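Local atomic coordinates of ADP-ribosylating toxin CARDS (Mycoplasma pneumoniae, PDB entry 4TLV), a protein that transfers the ADP-ribosyl group from NAD(+) to target proteins and causes vacuolation of mammalian cells. Residues Ile39-Thr42 with Asn43-Arg46; Ser51-Thr55 with Pro56-Ile60; Asn98-Asp101 with Leu102-Gln105; Asp255-Leu259 with Gln260-Gln264; Phe528-Asp532 with Leu533-Ser537. All coordinates share one frame; numbering follows the deposited sequence.

Contact 1 of 5, residues Ile39-Thr42 with Asn43-Arg46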
loop_
_atom_site.group_PDB
_atom_site.type_symbol
_atom_site.label_atom_id
_atom_site.label_comp_id
_atom_site.label_asym_id
_atom_site.label_seq_id
_atom_site.Cartn_x
_atom_site.Cartn_y
_atom_site.Cartn_z
ATOM N N ILE A 39 7.917 13.524 -6.131
ATOM C CA ILE A 39 6.664 12.895 -5.723
ATOM C C ILE A 39 5.479 13.544 -6.444
ATOM O O ILE A 39 4.535 12.857 -6.862
ATOM C CB ILE A 39 6.441 13.021 -4.193
ATOM C CG1 ILE A 39 7.491 12.204 -3.435
ATOM C CG2 ILE A 39 5.049 12.561 -3.818
ATOM C CD1 ILE A 39 7.536 10.732 -3.848
ATOM N N LEU A 40 5.536 14.866 -6.602
ATOM C CA LEU A 40 4.402 15.610 -7.163
ATOM C C LEU A 40 4.534 15.912 -8.657
ATOM O O LEU A 40 3.667 16.566 -9.246
ATOM C CB LEU A 40 4.197 16.917 -6.383
ATOM C CG LEU A 40 3.943 16.775 -4.886
ATOM C CD1 LEU A 40 3.942 18.149 -4.218
ATOM C CD2 LEU A 40 2.603 16.067 -4.677
ATOM N N SER A 41 5.626 15.451 -9.265
ATOM C CA SER A 41 5.885 15.664 -10.692
ATOM C C SER A 41 5.821 17.147 -11.089
ATOM O O SER A 41 5.346 17.488 -12.169
ATOM C CB SER A 41 4.934 14.845 -11.578
ATOM O OG SER A 41 4.990 13.447 -11.277
ATOM N N THR A 42 6.296 18.018 -10.205
ATOM C CA THR A 42 6.323 19.456 -10.471
ATOM C C THR A 42 7.248 19.787 -11.638
ATOM O O THR A 42 8.409 19.377 -11.639
ATOM C CB THR A 42 6.843 20.223 -9.255
ATOM O OG1 THR A 42 6.115 19.813 -8.099
ATOM C CG2 THR A 42 6.683 21.746 -9.461
ATOM N N ASN A 43 6.744 20.551 -12.610
ATOM C CA ASN A 43 7.541 20.919 -13.789
ATOM C C ASN A 43 8.350 19.718 -14.258
ATOM O O ASN A 43 9.581 19.784 -14.363
ATOM C CB ASN A 43 8.502 22.075 -13.472
ATOM C CG ASN A 43 7.786 23.340 -13.027
ATOM O OD1 ASN A 43 6.588 23.564 -13.553
ATOM N ND2 ASN A 43 8.309 24.109 -12.215
ATOM N N PHE A 44 7.641 18.630 -14.548
ATOM C CA PHE A 44 8.239 17.316 -14.745
ATOM C C PHE A 44 9.322 17.283 -15.810
ATOM O O PHE A 44 9.193 17.892 -16.881
ATOM C CB PHE A 44 7.139 16.305 -15.109
ATOM C CG PHE A 44 7.632 14.902 -15.267
ATOM C CD1 PHE A 44 8.013 14.161 -14.152
ATOM C CD2 PHE A 44 7.702 14.312 -16.520
ATOM C CE1 PHE A 44 8.459 12.842 -14.293
ATOM C CE2 PHE A 44 8.150 12.995 -16.664
ATOM C CZ PHE A 44 8.529 12.267 -15.551
ATOM N N GLY A 45 10.391 16.555 -15.516
ATOM C CA GLY A 45 11.391 16.282 -16.527
ATOM C C GLY A 45 12.795 16.643 -16.103
ATOM O O GLY A 45 13.710 16.525 -16.910
ATOM N N ARG A 46 12.969 17.076 -14.856
ATOM C CA ARG A 46 14.297 17.518 -14.385
ATOM C C ARG A 46 14.855 16.688 -13.230
ATOM O O ARG A 46 15.976 16.938 -12.785
ATOM C CB ARG A 46 14.250 18.973 -13.897
ATOM C CG ARG A 46 13.803 20.022 -14.913
ATOM C CD ARG A 46 13.255 21.260 -14.176
ATOM N NE ARG A 46 12.159 20.893 -13.280
ATOM C CZ ARG A 46 12.129 21.106 -11.963
ATOM N NH1 ARG A 46 13.131 21.722 -11.351
ATOM N NH2 ARG A 46 11.072 20.714 -11.257
HETATM O O HOH W 1 4.755 18.945 -15.112
#
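Ser41 meets Phe44 three residues on, just where the chain quits helix 35-40. Ser41 is the first residue to leave helical angles and takes a positive phi of 54°, which swings the backbone out of the helix. Its CB lies obliquely against the ring, 4.1 Å from Phe44 CD1. CG of Phe44 stands anti to its own backbone N (chi1 -177°), and the ring thereby comes to the side of Ser41. A water joins the two backbones as well: it accepts from Phe44 N at 3.0 Å and gives a weak bond to Ser41 O. The hydroxyl of Ser41 turns elsewhere, to the amide of Leu228. Thr42 follows, and its carbonyl is the acceptor for the long arm of Arg46. Arg46 NH2 donates to Thr42 O over 3.0 Å, approaching from above the carbonyl plane, although the oxygen lies almost exactly in the plane of the guanidinium. On the same flat group Arg46 NE reaches Asn43 O at 3.0 Å in a nearly straight bond (170°). Two successive carbonyls thus occupy the guanidinium edge and fix its rotation, and a bend at chi3 folds the chain back to reach them. NH2 also forms a salt bridge with Glu37 of the preceding helix, tying the loop back to it. Thr42 OG1 bonds to Ala214 O, and its CG2 lies 4.0 Å from Asn43 ND2. Within the mono-ADP-ribosyltransferase domain, this turn links helix 35-40 to strand 49-53, with Ser41 packed on strand 214-219 and Phe44 on helix 228-231 and, edge-to-face, on Trp235.

Contact 2 of 5, residues Ser51-Thr55 with Pro56-Ile60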
loop_
_atom_site.group_PDB
_atom_site.type_symbol
_atom_site.label_atom_id
_atom_site.label_comp_id
_atom_site.label_asym_id
_atom_site.label_seq_id
_atom_site.Cartn_x
_atom_site.Cartn_y
_atom_site.Cartn_z
ATOM N N SER A 51 12.474 6.343 -10.619
ATOM C CA SER A 51 11.452 5.590 -9.885
ATOM C C SER A 51 11.460 4.093 -10.171
ATOM O O SER A 51 11.671 3.654 -11.305
ATOM C CB SER A 51 10.056 6.145 -10.187
ATOM O OG SER A 51 9.826 6.088 -11.593
ATOM N N THR A 52 11.227 3.322 -9.116
ATOM C CA THR A 52 11.022 1.886 -9.209
ATOM C C THR A 52 9.977 1.539 -8.153
ATOM O O THR A 52 9.619 2.365 -7.314
ATOM C CB THR A 52 12.307 1.077 -8.865
ATOM O OG1 THR A 52 12.593 1.220 -7.462
ATOM C CG2 THR A 52 13.519 1.541 -9.694
ATOM N N SER A 53 9.497 0.308 -8.181
ATOM C CA SER A 53 8.462 -0.118 -7.250
ATOM C C SER A 53 8.899 -1.398 -6.516
ATOM O O SER A 53 9.650 -2.206 -7.051
ATOM C CB SER A 53 7.152 -0.351 -8.009
ATOM O OG SER A 53 6.165 -0.874 -7.139
ATOM N N GLU A 54 8.439 -1.569 -5.283
ATOM C CA GLU A 54 8.794 -2.746 -4.511
ATOM C C GLU A 54 8.176 -4.032 -5.087
ATOM O O GLU A 54 8.668 -5.114 -4.824
ATOM C CB GLU A 54 8.378 -2.555 -3.046
ATOM C CG GLU A 54 9.172 -3.395 -2.053
ATOM C CD GLU A 54 8.812 -3.052 -0.608
ATOM O OE1 GLU A 54 9.092 -1.916 -0.163
ATOM O OE2 GLU A 54 8.238 -3.918 0.079
ATOM N N THR A 55 7.116 -3.918 -5.881
ATOM C CA THR A 55 6.481 -5.118 -6.464
ATOM C C THR A 55 6.201 -4.942 -7.953
ATOM O O THR A 55 5.970 -3.824 -8.412
ATOM C CB THR A 55 5.106 -5.460 -5.805
ATOM O OG1 THR A 55 4.136 -4.450 -6.127
ATOM C CG2 THR A 55 5.221 -5.603 -4.281
ATOM N N PRO A 56 6.175 -6.056 -8.710
ATOM C CA PRO A 56 5.836 -5.973 -10.134
ATOM C C PRO A 56 4.416 -5.442 -10.345
ATOM O O PRO A 56 4.156 -4.689 -11.280
ATOM C CB PRO A 56 5.915 -7.439 -10.605
ATOM C CG PRO A 56 6.827 -8.097 -9.642
ATOM C CD PRO A 56 6.589 -7.416 -8.313
ATOM N N THR A 57 3.495 -5.827 -9.473
ATOM C CA THR A 57 2.121 -5.392 -9.623
ATOM C C THR A 57 1.976 -3.868 -9.528
ATOM O O THR A 57 1.235 -3.258 -10.302
ATOM C CB THR A 57 1.205 -6.078 -8.596
ATOM O OG1 THR A 57 1.279 -7.495 -8.783
ATOM C CG2 THR A 57 -0.234 -5.618 -8.778
ATOM N N ALA A 58 2.674 -3.258 -8.577
ATOM C CA ALA A 58 2.635 -1.806 -8.449
ATOM C C ALA A 58 3.400 -1.118 -9.585
ATOM O O ALA A 58 2.981 -0.068 -10.067
ATOM C CB ALA A 58 3.167 -1.366 -7.068
ATOM N N ALA A 59 4.518 -1.700 -10.016
ATOM C CA ALA A 59 5.276 -1.117 -11.128
ATOM C C ALA A 59 4.438 -1.067 -12.411
ATOM O O ALA A 59 4.639 -0.193 -13.249
ATOM C CB ALA A 59 6.571 -1.900 -11.389
ATOM N N ILE A 60 3.533 -2.027 -12.585
ATOM C CA ILE A 60 2.845 -2.159 -13.874
ATOM C C ILE A 60 1.436 -1.559 -13.881
ATOM O O ILE A 60 0.805 -1.444 -14.941
ATOM C CB ILE A 60 2.821 -3.632 -14.385
ATOM C CG1 ILE A 60 2.422 -3.676 -15.866
ATOM C CG2 ILE A 60 1.840 -4.460 -13.589
ATOM C CD1 ILE A 60 2.712 -5.028 -16.540
#
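A helix N-cap makes this contact: strand 49-53 of the transferase domain ends, Thr55 takes the capping position, and helix 56-60 begins at Pro56. Thr55 OG1 accepts from Ala58 N at 3.1 Å, with an N-H...O angle of 160°. The hydroxyl can reach that amide because chi1 of 68° places it between the backbone N and the carbonyl carbon, while CG2 takes the position anti to the carbonyl carbon. The backbone of the same residue contributes as well, for Thr55 O receives the amide of Ala59 at 3.0 Å in the first turn of the helix. Pro56, at the first helical position, has no N-H to be satisfied. Ser53, the last residue of the strand, faces the helix from across the turn. Its CB packs on the methyl of Ala59 at 3.8 Å, and its OG comes within only 3.0 Å of Ala58 CB, a tight approach. That hydroxyl is hydrogen-bonded to Gln132 O, and it also takes a weak, long bond from Thr55 N at 3.4 Å. Pro56 and Ala59 rest on Tyr11 of strand 9-14, whereas Glu54 at the bend bridges to Arg133 and to Arg590 near the C-terminus of the chain. The small side chains of Ser53, Ala58 and Ala59 meet where the strand end lies close to the first helical turn. Chemically, the threonine hydroxyl supplies an acceptor to Ala58 N, which has no helical carbonyl one turn back in the regular pattern, while Thr55 O opens the ordinary i to i+4 series with Ala59 N.

Contact 3 of 5, residues Asn98-Asp101 with Leu102-Gln105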
loop_
_atom_site.group_PDB
_atom_site.type_symbol
_atom_site.label_atom_id
_atom_site.label_comp_id
_atom_site.label_asym_id
_atom_site.label_seq_id
_atom_site.Cartn_x
_atom_site.Cartn_y
_atom_site.Cartn_z
ATOM N N ASN A 98 9.695 10.725 7.576
ATOM C CA ASN A 98 10.813 11.324 8.281
ATOM C C ASN A 98 10.727 12.851 8.177
ATOM O O ASN A 98 10.901 13.569 9.172
ATOM C CB ASN A 98 12.156 10.777 7.739
ATOM C CG ASN A 98 13.348 11.230 8.565
ATOM O OD1 ASN A 98 13.432 10.946 9.756
ATOM N ND2 ASN A 98 14.272 11.956 7.932
ATOM N N LEU A 99 10.425 13.340 6.984
ATOM C CA LEU A 99 10.255 14.777 6.755
ATOM C C LEU A 99 9.083 15.354 7.568
ATOM O O LEU A 99 9.181 16.454 8.115
ATOM C CB LEU A 99 10.108 15.082 5.258
ATOM C CG LEU A 99 11.358 14.812 4.407
ATOM C CD1 LEU A 99 11.105 15.170 2.969
ATOM C CD2 LEU A 99 12.580 15.575 4.939
ATOM N N LEU A 100 7.993 14.600 7.675
ATOM C CA LEU A 100 6.869 15.022 8.509
ATOM C C LEU A 100 7.319 15.174 9.964
ATOM O O LEU A 100 7.054 16.190 10.603
ATOM C CB LEU A 100 5.716 14.021 8.423
ATOM C CG LEU A 100 4.577 14.353 9.396
ATOM C CD1 LEU A 100 3.875 15.648 9.001
ATOM C CD2 LEU A 100 3.595 13.163 9.436
ATOM N N ASP A 101 7.990 14.148 10.476
ATOM C CA ASP A 101 8.559 14.167 11.816
ATOM C C ASP A 101 9.408 15.434 12.015
ATOM O O ASP A 101 9.158 16.212 12.925
ATOM C CB ASP A 101 9.404 12.906 11.999
ATOM C CG ASP A 101 10.113 12.842 13.336
ATOM O OD1 ASP A 101 9.617 13.423 14.325
ATOM O OD2 ASP A 101 11.164 12.164 13.403
ATOM N N LEU A 102 10.396 15.649 11.153
ATOM C CA LEU A 102 11.247 16.829 11.282
ATOM C C LEU A 102 10.431 18.133 11.275
ATOM O O LEU A 102 10.687 19.032 12.077
ATOM C CB LEU A 102 12.324 16.844 10.202
ATOM C CG LEU A 102 13.314 15.669 10.289
ATOM C CD1 LEU A 102 14.135 15.601 9.045
ATOM C CD2 LEU A 102 14.203 15.783 11.528
ATOM N N MET A 103 9.459 18.238 10.372
ATOM C CA MET A 103 8.593 19.411 10.319
ATOM C C MET A 103 7.795 19.611 11.607
ATOM O O MET A 103 7.670 20.735 12.084
ATOM C CB MET A 103 7.667 19.372 9.096
ATOM C CG MET A 103 8.427 19.502 7.779
ATOM S SD MET A 103 7.326 19.698 6.368
ATOM C CE MET A 103 6.188 18.346 6.647
ATOM N N ARG A 104 7.254 18.535 12.177
ATOM C CA ARG A 104 6.478 18.678 13.405
ATOM C C ARG A 104 7.376 19.056 14.587
ATOM O O ARG A 104 6.928 19.726 15.511
ATOM C CB ARG A 104 5.717 17.400 13.761
ATOM C CG ARG A 104 4.646 16.974 12.755
ATOM C CD ARG A 104 3.691 18.105 12.355
ATOM N NE ARG A 104 2.980 18.729 13.484
ATOM C CZ ARG A 104 2.073 19.693 13.341
ATOM N NH1 ARG A 104 1.756 20.126 12.132
ATOM N NH2 ARG A 104 1.475 20.226 14.403
ATOM N N GLN A 105 8.626 18.594 14.572
ATOM C CA GLN A 105 9.553 18.887 15.669
ATOM C C GLN A 105 10.253 20.220 15.427
ATOM O O GLN A 105 11.104 20.626 16.213
ATOM C CB GLN A 105 10.595 17.764 15.846
ATOM C CG GLN A 105 10.011 16.393 16.221
ATOM C CD GLN A 105 11.002 15.512 16.974
ATOM O OE1 GLN A 105 11.484 15.886 18.046
ATOM N NE2 GLN A 105 11.300 14.332 16.426
#
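Four successive i to i+4 backbone bonds, from Leu102 N to Asn98 O (2.9 Å) through Gln105 N to Asp101 O, run along the last turns of helix 92-104. Side chains about one turn apart pair up beside them. Asp101 and Gln105 carry the polar pair: Gln105 NE2 donates to Asp101 OD1 over 2.8 Å, meeting the oxygen on its syn side but 25° out of the carboxylate plane. The two flat groups are themselves turned 30° against each other. CG of Asp101 lies anti to its backbone N (chi1 177°), which sends the carboxylate forward along the helix toward Gln105, whose own chain runs extended beyond CG. OD1 has a second donor in Ser529 OG, and Gln105 NE2 a second acceptor in Asp531 OD1, both from the D3 domain; the pair therefore forms part of a polar chain between domains. On another side of the helix Leu100 and Arg104 lie alongside each other and point the same way, Leu100 CD1 touching Arg104 CG at 4.1 Å. The guanidinium continues beyond to Gln119 OE1 and Tyr549 O, with a glycerol, probably from the crystallisation liquor, at NH2. Met103 is bent at chi3, and its CE lies 4.3 Å from Leu100 CD1 as the residue packs against helix 115-126. The side chains of Leu102 and Asn98 cross obliquely, Leu102 CD1 3.8 Å from Asn98 ND2. The arrangement is that of an alpha-helix in an interface: i to i+3 and i to i+4 side-chain pairs, with one face turned inward to the transferase domain and its C-terminal end set against the beta-trefoil D3 domain.

Contact 4 of 5, residues Asp255-Leu259 with Gln260-Gln264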
loop_
_atom_site.group_PDB
_atom_site.type_symbol
_atom_site.label_atom_id
_atom_site.label_comp_id
_atom_site.label_asym_id
_atom_site.label_seq_id
_atom_site.Cartn_x
_atom_site.Cartn_y
_atom_site.Cartn_z
ATOM N N ASP A 255 -3.202 15.865 -15.548
ATOM C CA ASP A 255 -3.752 17.081 -14.964
ATOM C C ASP A 255 -2.700 17.823 -14.163
ATOM O O ASP A 255 -1.851 17.203 -13.528
ATOM C CB ASP A 255 -4.913 16.747 -14.042
ATOM C CG ASP A 255 -6.113 16.211 -14.796
ATOM O OD1 ASP A 255 -6.805 17.016 -15.450
ATOM O OD2 ASP A 255 -6.347 14.987 -14.749
ATOM N N ASN A 256 -2.761 19.154 -14.197
ATOM C CA ASN A 256 -1.911 19.991 -13.352
ATOM C C ASN A 256 -2.756 20.724 -12.318
ATOM O O ASN A 256 -3.823 21.253 -12.645
ATOM C CB ASN A 256 -1.165 21.027 -14.205
ATOM C CG ASN A 256 -0.430 20.404 -15.377
ATOM O OD1 ASN A 256 0.438 19.439 -15.097
ATOM N ND2 ASN A 256 -0.649 20.786 -16.528
ATOM N N TYR A 257 -2.281 20.767 -11.081
ATOM C CA TYR A 257 -2.998 21.432 -10.007
ATOM C C TYR A 257 -2.058 22.218 -9.118
ATOM O O TYR A 257 -0.927 21.786 -8.844
ATOM C CB TYR A 257 -3.684 20.416 -9.094
ATOM C CG TYR A 257 -4.603 19.406 -9.757
ATOM C CD1 TYR A 257 -5.906 19.744 -10.127
ATOM C CD2 TYR A 257 -4.176 18.090 -9.966
ATOM C CE1 TYR A 257 -6.759 18.796 -10.720
ATOM C CE2 TYR A 257 -5.014 17.140 -10.551
ATOM C CZ TYR A 257 -6.306 17.498 -10.919
ATOM O OH TYR A 257 -7.132 16.550 -11.487
ATOM N N ASN A 258 -2.533 23.356 -8.630
ATOM C CA ASN A 258 -1.900 23.961 -7.475
ATOM C C ASN A 258 -2.073 22.996 -6.316
ATOM O O ASN A 258 -3.074 22.276 -6.241
ATOM C CB ASN A 258 -2.529 25.326 -7.170
ATOM C CG ASN A 258 -2.122 26.377 -8.185
ATOM O OD1 ASN A 258 -0.981 26.373 -8.667
ATOM N ND2 ASN A 258 -3.040 27.272 -8.525
ATOM N N LEU A 259 -1.102 22.979 -5.413
ATOM C CA LEU A 259 -1.062 21.996 -4.338
ATOM C C LEU A 259 -2.321 21.969 -3.480
ATOM O O LEU A 259 -2.764 20.901 -3.046
ATOM C CB LEU A 259 0.185 22.217 -3.469
ATOM C CG LEU A 259 0.690 21.034 -2.646
ATOM C CD1 LEU A 259 0.689 19.755 -3.491
ATOM C CD2 LEU A 259 2.094 21.294 -2.087
ATOM N N GLN A 260 -2.900 23.144 -3.239
ATOM C CA GLN A 260 -4.095 23.249 -2.422
ATOM C C GLN A 260 -5.334 22.756 -3.186
ATOM O O GLN A 260 -6.390 22.556 -2.595
ATOM C CB GLN A 260 -4.286 24.695 -1.927
ATOM C CG GLN A 260 -4.524 25.715 -3.039
ATOM C CD GLN A 260 -3.234 26.285 -3.642
ATOM O OE1 GLN A 260 -2.181 25.633 -3.644
ATOM N NE2 GLN A 260 -3.318 27.515 -4.158
ATOM N N SER A 261 -5.182 22.544 -4.493
ATOM C CA SER A 261 -6.277 22.101 -5.361
ATOM C C SER A 261 -6.219 20.611 -5.713
ATOM O O SER A 261 -7.114 20.090 -6.376
ATOM C CB SER A 261 -6.245 22.884 -6.667
ATOM O OG SER A 261 -6.481 24.257 -6.441
ATOM N N LEU A 262 -5.153 19.942 -5.284
ATOM C CA LEU A 262 -4.884 18.555 -5.661
ATOM C C LEU A 262 -5.986 17.636 -5.126
ATOM O O LEU A 262 -6.207 17.573 -3.919
ATOM C CB LEU A 262 -3.496 18.158 -5.109
ATOM C CG LEU A 262 -2.801 16.865 -5.517
ATOM C CD1 LEU A 262 -2.707 16.723 -7.028
ATOM C CD2 LEU A 262 -1.409 16.832 -4.869
ATOM N N PRO A 263 -6.710 16.944 -6.023
ATOM C CA PRO A 263 -7.822 16.101 -5.554
ATOM C C PRO A 263 -7.348 14.710 -5.141
ATOM O O PRO A 263 -6.356 14.217 -5.667
ATOM C CB PRO A 263 -8.707 15.979 -6.799
ATOM C CG PRO A 263 -7.726 16.045 -7.941
ATOM C CD PRO A 263 -6.659 17.025 -7.496
ATOM N N GLN A 264 -8.086 14.077 -4.239
ATOM C CA GLN A 264 -7.787 12.706 -3.831
ATOM C C GLN A 264 -7.973 11.720 -4.993
ATOM O O GLN A 264 -7.215 10.760 -5.123
ATOM C CB GLN A 264 -8.708 12.300 -2.689
ATOM C CG GLN A 264 -8.524 10.865 -2.258
ATOM C CD GLN A 264 -8.555 10.723 -0.756
ATOM O OE1 GLN A 264 -9.608 10.870 -0.123
ATOM N NE2 GLN A 264 -7.396 10.450 -0.170
#
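The ring of Tyr257 carries Pro263 on one face, with CD placed almost over its centre. This is a CH-pi contact: Pro263 CD stands 3.4 Å from the centroid of the Tyr257 ring and only 10° off the ring normal. Pro263 CG lies farther out, toward the phenol end, 3.6 Å from Tyr257 CZ. The two side chains come from opposite directions, and the proline lies over the ring. The side chain of Leu262 crosses that of Tyr257 at about a right angle, its CD1 3.6 Å from Tyr257 CD2, oblique to the ring. Its other methyl, CD2, turns to Leu259 CD1 at 3.9 Å, so the leucine bridges two residues of the preceding segment. With CG anti to the backbone N (chi1 -169°) and chi2 at 53°, the two methyls part toward Tyr257 and Leu259. The backbone turn brings these groups together: Ser261 N bonds to Asn258 O at 2.8 Å, and Leu262 N gives a weak bond to Leu259 O. Gln260 folds back at chi2, laying its amide beside Asn258, with OE1 3.6 Å from Asn258 CB. Here strand 253-258, the outer strand paired with 214-219, passes into the linker that leads to the D2 domain. Tyr257 and Leu262 also touch Val217 of strand 214-219, while Leu259 and Leu262 lodge between helix 35-40, at Leu40, and helix 115-126, at Met120 and Ala124.

Contact 5 of 5, residues Phe528-Asp532 with Leu533-Ser537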
loop_
_atom_site.group_PDB
_atom_site.type_symbol
_atom_site.label_atom_id
_atom_site.label_comp_id
_atom_site.label_asym_id
_atom_site.label_seq_id
_atom_site.Cartn_x
_atom_site.Cartn_y
_atom_site.Cartn_z
ATOM N N PHE A 528 5.219 9.471 14.011
ATOM C CA PHE A 528 6.313 8.617 14.460
ATOM C C PHE A 528 7.653 9.309 14.229
ATOM O O PHE A 528 7.804 10.069 13.262
ATOM C CB PHE A 528 6.278 7.280 13.705
ATOM C CG PHE A 528 4.993 6.511 13.903
ATOM C CD1 PHE A 528 3.859 6.831 13.167
ATOM C CD2 PHE A 528 4.927 5.479 14.832
ATOM C CE1 PHE A 528 2.667 6.137 13.354
ATOM C CE2 PHE A 528 3.739 4.774 15.032
ATOM C CZ PHE A 528 2.608 5.104 14.295
ATOM N N SER A 529 8.608 9.047 15.123
ATOM C CA SER A 529 9.944 9.660 15.070
ATOM C C SER A 529 11.024 8.620 15.245
ATOM O O SER A 529 10.950 7.793 16.151
ATOM C CB SER A 529 10.132 10.692 16.195
ATOM O OG SER A 529 9.139 11.692 16.151
ATOM N N ARG A 530 12.048 8.680 14.400
ATOM C CA ARG A 530 13.195 7.797 14.537
ATOM C C ARG A 530 14.186 8.337 15.572
ATOM O O ARG A 530 14.833 7.569 16.263
ATOM C CB ARG A 530 13.896 7.597 13.173
ATOM C CG ARG A 530 13.025 6.893 12.115
ATOM C CD ARG A 530 13.677 6.979 10.732
ATOM N NE ARG A 530 14.980 6.307 10.737
ATOM C CZ ARG A 530 15.167 5.019 10.462
ATOM N NH1 ARG A 530 14.137 4.251 10.114
ATOM N NH2 ARG A 530 16.388 4.505 10.513
ATOM N N ASP A 531 14.279 9.662 15.665
ATOM C CA ASP A 531 15.232 10.343 16.540
ATOM C C ASP A 531 16.609 9.668 16.495
ATOM O O ASP A 531 17.142 9.452 15.414
ATOM C CB ASP A 531 14.678 10.479 17.971
ATOM C CG ASP A 531 13.406 11.357 18.032
ATOM O OD1 ASP A 531 13.346 12.403 17.351
ATOM O OD2 ASP A 531 12.464 11.004 18.766
ATOM N N ASP A 532 17.174 9.324 17.651
ATOM C CA ASP A 532 18.489 8.677 17.693
ATOM C C ASP A 532 18.386 7.192 18.025
ATOM O O ASP A 532 19.349 6.588 18.488
ATOM C CB ASP A 532 19.405 9.355 18.724
ATOM C CG ASP A 532 19.764 10.780 18.345
ATOM O OD1 ASP A 532 20.113 11.019 17.166
ATOM O OD2 ASP A 532 19.706 11.664 19.232
ATOM N N LEU A 533 17.211 6.609 17.813
ATOM C CA LEU A 533 17.013 5.190 18.077
ATOM C C LEU A 533 17.874 4.327 17.185
ATOM O O LEU A 533 18.105 4.664 16.021
ATOM C CB LEU A 533 15.546 4.802 17.861
ATOM C CG LEU A 533 14.599 5.451 18.870
ATOM C CD1 LEU A 533 13.127 5.240 18.482
ATOM C CD2 LEU A 533 14.892 4.899 20.251
ATOM N N THR A 534 18.322 3.198 17.728
ATOM C CA THR A 534 18.965 2.172 16.925
ATOM C C THR A 534 17.868 1.348 16.249
ATOM O O THR A 534 17.035 0.744 16.919
ATOM C CB THR A 534 19.886 1.292 17.794
ATOM O OG1 THR A 534 20.845 2.134 18.445
ATOM C CG2 THR A 534 20.626 0.248 16.944
ATOM N N ILE A 535 17.856 1.364 14.916
ATOM C CA ILE A 535 16.797 0.743 14.127
ATOM C C ILE A 535 17.434 -0.080 13.011
ATOM O O ILE A 535 18.115 0.476 12.154
ATOM C CB ILE A 535 15.858 1.816 13.492
ATOM C CG1 ILE A 535 15.273 2.738 14.571
ATOM C CG2 ILE A 535 14.746 1.148 12.661
ATOM C CD1 ILE A 535 14.611 4.026 14.025
ATOM N N PRO A 536 17.235 -1.407 13.032
ATOM C CA PRO A 536 16.520 -2.144 14.078
ATOM C C PRO A 536 17.354 -2.200 15.345
ATOM O O PRO A 536 18.544 -1.876 15.314
ATOM C CB PRO A 536 16.404 -3.546 13.492
ATOM C CG PRO A 536 17.594 -3.661 12.599
ATOM C CD PRO A 536 17.700 -2.303 11.959
ATOM N N SER A 537 16.738 -2.610 16.443
ATOM C CA SER A 537 17.457 -2.736 17.699
ATOM C C SER A 537 18.447 -3.897 17.626
ATOM O O SER A 537 18.401 -4.710 16.705
ATOM C CB SER A 537 16.481 -2.991 18.835
ATOM O OG SER A 537 16.075 -4.343 18.827
HETATM O O HOH W 2 17.853 6.780 14.451
#
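Ile535, two residues past the type II' beta turn Arg530-Leu533, folds back on Arg530; the turn follows strand 526-529 of the beta-trefoil D3 domain. The methyl CD1 of Ile535 sits over one face of the guanidinium, above its centre and 3.7 Å from Arg530 CZ. The same methyl touches the aliphatic root of the arginine, 3.7 Å from Arg530 CB. A bend at chi3 (61°) folds the arginine round it, and root and head both take part. The turn itself is closed by Leu533 N, which donates to Arg530 O at 3.0 Å. Leu533 also lays its side chain beside that carbonyl, with CG 3.4 Å from Arg530 O. Asp531, the second residue of the turn, has the positive phi of this turn type (42°), and its carboxylate is held by His545 and Arg547 of strand 543-548. Arg530 also packs on Pro196, and Ile535 on Arg544. One water spans the turn, giving bonds to Asp531 O at 2.9 Å and to Leu533 O at 2.6 Å.

In the fold
Contacts 1, 2 and 3 lie in the transferase domain, contact 5 in D3, and contact 4 where the region thought to form the NAD(+)-binding pocket ends in the linker toward D2. Two pairs touch directly. Contacts 1 and 4, with centres 13 Å apart, join through leucines: Leu40 CD1 packs on Leu259 CD1 at 3.7 Å. Contacts 3 and 5, with centres 14 Å apart, meet across the domain boundary, probably hydrogen-bonded, Asp101 OD1 to Ser529 OG at 2.6 Å and Gln105 NE2 to Asp531 OD1 at 3.0 Å. Contact 2 stands apart, about 7 Å from contact 1 at the nearest atoms. Contacts 4 and 5 have centres 34 Å apart.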